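Local coordinates for protein neuraminidase (Influenza A virus, PDB 4K3Y) that is of uncertain enzymatic function but forms the neuraminidase-like six-bladed beta-propeller ectodomain on the surface of a bat influenza A virus, at residues 40-45 with 56-61; 140-145 with 160-165. One frame throughout, in Å; residues are numbered along the deposited sequence.

Both contacts lie in the six-bladed beta-propeller of the influenza neuraminidase family, interaction 1 within one blade, interaction 2 between an inter-blade loop and the blade after it. Interaction 1 joins the first two strands, 40-48 and 53-61, of a four-stranded blade. Interaction 2 sets the loop that follows strand 129-134 against strand 155-162, the second strand of its blade. In sequence the first closes before the second opens, and their centres stand about 20 Å apart. They nevertheless touch: Gln43 OE1 and Thr144 OG1 approach to 4.3 Å, a packing contact. Neither holds a metal; a bound calcium ion, whose site includes Asn212, Asp216 and Gly262, is about 14 Å from the side chain of Arg143.

Interaction 1: 40-45 with 56-61; sequences LTRQNF and FFVSMG
The first beta hairpin of a propeller blade, strands 40-48 and 53-61, is held here by an antiparallel pairing that a beta bulge interrupts. Arg42 and Val58 form a hydrogen-bonded pair: Val58 N reaches Arg42 O at 2.8 Å with a nearly straight N-H...O angle of 170°, and Arg42 N returns a bond to Val58 O. The next such pair, Phe45 with Phe56, is out of step by one residue, which locates the bulge around Gln43 and Asn44. On the Thr41 side, CG2 of that residue sits over the face of the Phe57 ring, 3.7 Å from its centroid, a CH-pi contact. At the bulge, Asn44 OD1 comes to 3.3 Å from Phe57 CB, while ND2 of the same amide bonds Thr41 OG1. On the face that carries Arg42 and Val58, Phe45 has CG between its backbone N and carbonyl carbon (chi1 70°), which brings the ring end under Phe56 CB, 3.7 Å from the centroid; the two rings are nearly parallel at 15° but slid apart, with little overlap. Asn44 OD1 also bonds Arg55 of the partner strand and ND2 bonds Glu339 of strand 335-343, so the buried amide fixes the bulge to both.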
loop_
_atom_site.group_PDB
_atom_site.type_symbol
_atom_site.label_atom_id
_atom_site.label_comp_id
_atom_site.label_asym_id
_atom_site.label_seq_id
_atom_site.Cartn_x
_atom_site.Cartn_y
_atom_site.Cartn_z
ATOM N N LEU C 40 12.625 1.907 -15.326
ATOM C CA LEU C 40 12.770 1.558 -16.735
ATOM C C LEU C 40 12.454 0.084 -16.916
ATOM O O LEU C 40 13.081 -0.768 -16.308
ATOM C CB LEU C 40 14.188 1.841 -17.237
ATOM C CG LEU C 40 14.466 3.218 -17.843
ATOM C CD1 LEU C 40 13.727 4.318 -17.087
ATOM C CD2 LEU C 40 15.958 3.487 -17.843
ATOM N N THR C 41 11.479 -0.213 -17.763
ATOM C CA THR C 41 11.021 -1.580 -17.951
ATOM C C THR C 41 11.425 -2.145 -19.307
ATOM O O THR C 41 11.606 -1.400 -20.275
ATOM C CB THR C 41 9.499 -1.645 -17.881
ATOM O OG1 THR C 41 8.943 -0.938 -18.999
ATOM C CG2 THR C 41 9.028 -1.003 -16.608
ATOM N N ARG C 42 11.555 -3.468 -19.359
ATOM C CA ARG C 42 11.719 -4.199 -20.608
ATOM C C ARG C 42 11.128 -5.614 -20.478
ATOM O O ARG C 42 10.888 -6.094 -19.365
ATOM C CB ARG C 42 13.193 -4.230 -21.052
ATOM C CG ARG C 42 14.134 -5.071 -20.193
ATOM C CD ARG C 42 15.494 -5.222 -20.888
ATOM N NE ARG C 42 16.152 -6.491 -20.574
ATOM C CZ ARG C 42 15.902 -7.640 -21.199
ATOM N NH1 ARG C 42 15.005 -7.694 -22.173
ATOM N NH2 ARG C 42 16.550 -8.740 -20.845
ATOM N N GLN C 43 10.898 -6.268 -21.614
ATOM C CA GLN C 43 10.241 -7.571 -21.645
ATOM C C GLN C 43 8.901 -7.517 -20.884
ATOM O O GLN C 43 8.587 -8.390 -20.071
ATOM C CB GLN C 43 11.163 -8.683 -21.103
ATOM C CG GLN C 43 10.943 -10.082 -21.730
ATOM C CD GLN C 43 10.431 -11.139 -20.729
ATOM O OE1 GLN C 43 11.088 -12.151 -20.491
ATOM N NE2 GLN C 43 9.248 -10.909 -20.165
ATOM N N ASN C 44 8.102 -6.491 -21.158
ATOM C CA ASN C 44 6.782 -6.418 -20.558
ATOM C C ASN C 44 5.845 -7.492 -21.102
ATOM O O ASN C 44 5.980 -7.949 -22.238
ATOM C CB ASN C 44 6.178 -5.026 -20.745
ATOM C CG ASN C 44 7.036 -3.940 -20.140
ATOM O OD1 ASN C 44 6.827 -3.538 -19.002
ATOM N ND2 ASN C 44 8.017 -3.467 -20.898
ATOM N N PHE C 45 4.915 -7.912 -20.258
ATOM C CA PHE C 45 3.802 -8.746 -20.677
ATOM C C PHE C 45 2.758 -8.722 -19.561
ATOM O O PHE C 45 3.028 -8.293 -18.431
ATOM C CB PHE C 45 4.245 -10.188 -20.995
ATOM C CG PHE C 45 4.646 -10.976 -19.786
ATOM C CD1 PHE C 45 5.948 -10.913 -19.298
ATOM C CD2 PHE C 45 3.714 -11.774 -19.116
ATOM C CE1 PHE C 45 6.322 -11.647 -18.160
ATOM C CE2 PHE C 45 4.077 -12.501 -17.983
ATOM C CZ PHE C 45 5.387 -12.443 -17.508
ATOM N N PHE C 56 3.932 -7.739 -15.707
ATOM C CA PHE C 56 5.253 -8.237 -15.384
ATOM C C PHE C 56 6.308 -7.645 -16.303
ATOM O O PHE C 56 6.034 -7.337 -17.469
ATOM C CB PHE C 56 5.250 -9.746 -15.468
ATOM C CG PHE C 56 4.476 -10.379 -14.376
ATOM C CD1 PHE C 56 3.091 -10.448 -14.438
ATOM C CD2 PHE C 56 5.130 -10.864 -13.254
ATOM C CE1 PHE C 56 2.379 -11.009 -13.412
ATOM C CE2 PHE C 56 4.422 -11.424 -12.227
ATOM C CZ PHE C 56 3.045 -11.502 -12.301
ATOM N N PHE C 57 7.512 -7.487 -15.767
ATOM C CA PHE C 57 8.622 -6.950 -16.544
ATOM C C PHE C 57 9.976 -7.171 -15.870
ATOM O O PHE C 57 10.063 -7.591 -14.699
ATOM C CB PHE C 57 8.429 -5.456 -16.810
ATOM C CG PHE C 57 8.376 -4.625 -15.567
ATOM C CD1 PHE C 57 9.545 -4.126 -14.992
ATOM C CD2 PHE C 57 7.159 -4.327 -14.969
ATOM C CE1 PHE C 57 9.498 -3.345 -13.845
ATOM C CE2 PHE C 57 7.106 -3.548 -13.811
ATOM C CZ PHE C 57 8.276 -3.057 -13.252
ATOM N N VAL C 58 11.029 -6.888 -16.635
ATOM C CA VAL C 58 12.392 -6.902 -16.124
ATOM C C VAL C 58 12.884 -5.457 -16.085
ATOM O O VAL C 58 12.589 -4.680 -16.987
ATOM C CB VAL C 58 13.299 -7.794 -16.992
ATOM C CG1 VAL C 58 14.746 -7.734 -16.503
ATOM C CG2 VAL C 58 12.772 -9.245 -16.981
ATOM N N SER C 59 13.597 -5.077 -15.029
ATOM C CA SER C 59 13.959 -3.667 -14.835
ATOM C C SER C 59 15.283 -3.310 -15.498
ATOM O O SER C 59 16.090 -4.192 -15.808
ATOM C CB SER C 59 14.121 -3.381 -13.369
ATOM O OG SER C 59 15.217 -4.135 -12.892
ATOM N N MET C 60 15.490 -2.008 -15.707
ATOM C CA MET C 60 16.753 -1.462 -16.198
ATOM C C MET C 60 17.195 -0.302 -15.291
ATOM O O MET C 60 18.280 0.258 -15.469
ATOM C CB MET C 60 16.617 -0.964 -17.640
ATOM C CG MET C 60 16.093 -1.982 -18.647
ATOM S SD MET C 60 15.561 -1.208 -20.197
ATOM C CE MET C 60 17.025 -0.294 -20.677
ATOM N N GLY C 61 16.342 0.066 -14.334
ATOM C CA GLY C 61 16.698 1.054 -13.327
ATOM C C GLY C 61 16.066 2.427 -13.460
ATOM O O GLY C 61 14.897 2.560 -13.816
#

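Interaction 2: 140-145 with 160-165; sequences GPLRTQ and IADGTT
Arg143 and Ala161 form a single antiparallel bridge, by which the loop 140-145 is laid along strand 155-162 of a propeller blade. Its two backbone bonds define the tight part: Ala161 N to Arg143 O is 2.9 Å with an N-H...O angle of 171°, and Arg143 N to Ala161 O is more bent. Beside the bridge, Leu142 CG packs on Ile160 CG2 at 3.8 Å, and Leu142 CD1 lies against the Asp162 carboxylate. The buried Asp162 has CG anti to its N (chi1 -154°), and the carboxylate thereby reaches back to the loop. Its OD1 takes Gly140 N on the syn lone pair at 2.8 Å and Gly163 N from the anti side, tilted out of the carboxylate plane, while OD2 accepts from Asn138. Toward solvent the contact thins: exposed Pro141, which follows a cis peptide, is barely covered by the strand, and exposed Thr164 meets the loop mainly through CG2, 3.3 Å from Gly140 O. The partly exposed Arg143 borders both regions. Ala161 CB lies over one face of its guanidinium and NH1 makes a salt bridge with Glu195, but NH2 is modelled too close to the strand backbone to be relied on. Within the loop, Arg143 NE donates to Pro141 O at 3.1 Å, the oxygen lying 18° out of the guanidinium plane.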
loop_
_atom_site.group_PDB
_atom_site.type_symbol
_atom_site.label_atom_id
_atom_site.label_comp_id
_atom_site.label_asym_id
_atom_site.label_seq_id
_atom_site.Cartn_x
_atom_site.Cartn_y
_atom_site.Cartn_z
ATOM N N GLY C 140 21.918 -24.386 -24.140
ATOM C CA GLY C 140 21.482 -23.144 -23.527
ATOM C C GLY C 140 21.789 -21.940 -24.397
ATOM O O GLY C 140 22.414 -22.074 -25.453
ATOM N N PRO C 141 21.362 -20.747 -23.953
ATOM C CA PRO C 141 20.693 -20.585 -22.663
ATOM C C PRO C 141 19.194 -20.878 -22.797
ATOM O O PRO C 141 18.619 -20.715 -23.885
ATOM C CB PRO C 141 20.923 -19.103 -22.365
ATOM C CG PRO C 141 20.824 -18.463 -23.732
ATOM C CD PRO C 141 21.373 -19.485 -24.722
ATOM N N LEU C 142 18.580 -21.337 -21.709
ATOM C CA LEU C 142 17.133 -21.556 -21.673
ATOM C C LEU C 142 16.373 -20.250 -21.907
ATOM O O LEU C 142 16.854 -19.162 -21.548
ATOM C CB LEU C 142 16.714 -22.180 -20.334
ATOM C CG LEU C 142 16.405 -23.683 -20.302
ATOM C CD1 LEU C 142 17.123 -24.460 -21.410
ATOM C CD2 LEU C 142 16.745 -24.272 -18.947
ATOM N N ARG C 143 15.193 -20.359 -22.514
ATOM C CA ARG C 143 14.370 -19.188 -22.825
ATOM C C ARG C 143 12.896 -19.406 -22.493
ATOM O O ARG C 143 12.253 -20.307 -23.056
ATOM C CB ARG C 143 14.459 -18.863 -24.317
ATOM C CG ARG C 143 15.769 -18.269 -24.799
ATOM C CD ARG C 143 16.002 -18.670 -26.253
ATOM N NE ARG C 143 16.962 -19.758 -26.309
ATOM C CZ ARG C 143 16.972 -20.720 -27.224
ATOM N NH1 ARG C 143 16.069 -20.747 -28.191
ATOM N NH2 ARG C 143 17.907 -21.655 -27.170
ATOM N N THR C 144 12.345 -18.565 -21.617
ATOM C CA THR C 144 10.891 -18.577 -21.374
ATOM C C THR C 144 10.108 -17.962 -22.537
ATOM O O THR C 144 10.696 -17.404 -23.469
ATOM C CB THR C 144 10.520 -17.822 -20.100
ATOM O OG1 THR C 144 10.510 -16.410 -20.359
ATOM C CG2 THR C 144 11.514 -18.143 -18.986
ATOM N N GLN C 145 8.784 -18.036 -22.475
ATOM C CA GLN C 145 7.976 -17.561 -23.590
ATOM C C GLN C 145 7.753 -16.053 -23.540
ATOM O O GLN C 145 7.137 -15.483 -24.456
ATOM C CB GLN C 145 6.644 -18.291 -23.642
ATOM C CG GLN C 145 6.024 -18.504 -22.282
ATOM C CD GLN C 145 4.735 -19.304 -22.349
ATOM O OE1 GLN C 145 4.387 -20.033 -21.412
ATOM N NE2 GLN C 145 4.006 -19.153 -23.448
ATOM N N ILE C 160 9.304 -23.893 -23.016
ATOM C CA ILE C 160 10.679 -23.423 -22.829
ATOM C C ILE C 160 11.581 -23.821 -23.989
ATOM O O ILE C 160 11.509 -24.942 -24.492
ATOM C CB ILE C 160 11.272 -23.929 -21.504
ATOM C CG1 ILE C 160 10.429 -23.409 -20.336
ATOM C CG2 ILE C 160 12.741 -23.510 -21.349
ATOM C CD1 ILE C 160 10.982 -23.766 -18.988
ATOM N N ALA C 161 12.432 -22.887 -24.408
ATOM C CA ALA C 161 13.306 -23.095 -25.554
ATOM C C ALA C 161 14.753 -23.367 -25.141
ATOM O O ALA C 161 15.277 -22.739 -24.215
ATOM C CB ALA C 161 13.240 -21.896 -26.483
ATOM N N ASP C 162 15.386 -24.302 -25.846
ATOM C CA ASP C 162 16.810 -24.576 -25.702
ATOM C C ASP C 162 17.464 -24.503 -27.086
ATOM O O ASP C 162 16.794 -24.203 -28.085
ATOM C CB ASP C 162 17.029 -25.961 -25.088
ATOM C CG ASP C 162 18.348 -26.075 -24.340
ATOM O OD1 ASP C 162 19.270 -25.264 -24.592
ATOM O OD2 ASP C 162 18.464 -26.991 -23.497
ATOM N N GLY C 163 18.770 -24.770 -27.143
ATOM C CA GLY C 163 19.520 -24.662 -28.382
ATOM C C GLY C 163 20.417 -23.440 -28.386
ATOM O O GLY C 163 20.149 -22.462 -27.692
ATOM N N THR C 164 21.486 -23.491 -29.170
ATOM C CA THR C 164 22.434 -22.379 -29.226
ATOM C C THR C 164 22.224 -21.489 -30.456
ATOM O O THR C 164 22.713 -20.365 -30.504
ATOM C CB THR C 164 23.884 -22.882 -29.192
ATOM O OG1 THR C 164 24.050 -23.945 -30.142
ATOM C CG2 THR C 164 24.236 -23.386 -27.805
ATOM N N THR C 165 21.486 -22.005 -31.434
ATOM C CA THR C 165 21.180 -21.294 -32.669
ATOM C C THR C 165 19.669 -21.431 -32.963
ATOM O O THR C 165 19.034 -22.359 -32.470
ATOM C CB THR C 165 22.067 -21.836 -33.835
ATOM O OG1 THR C 165 21.547 -21.408 -35.097
ATOM C CG2 THR C 165 22.109 -23.346 -33.824
#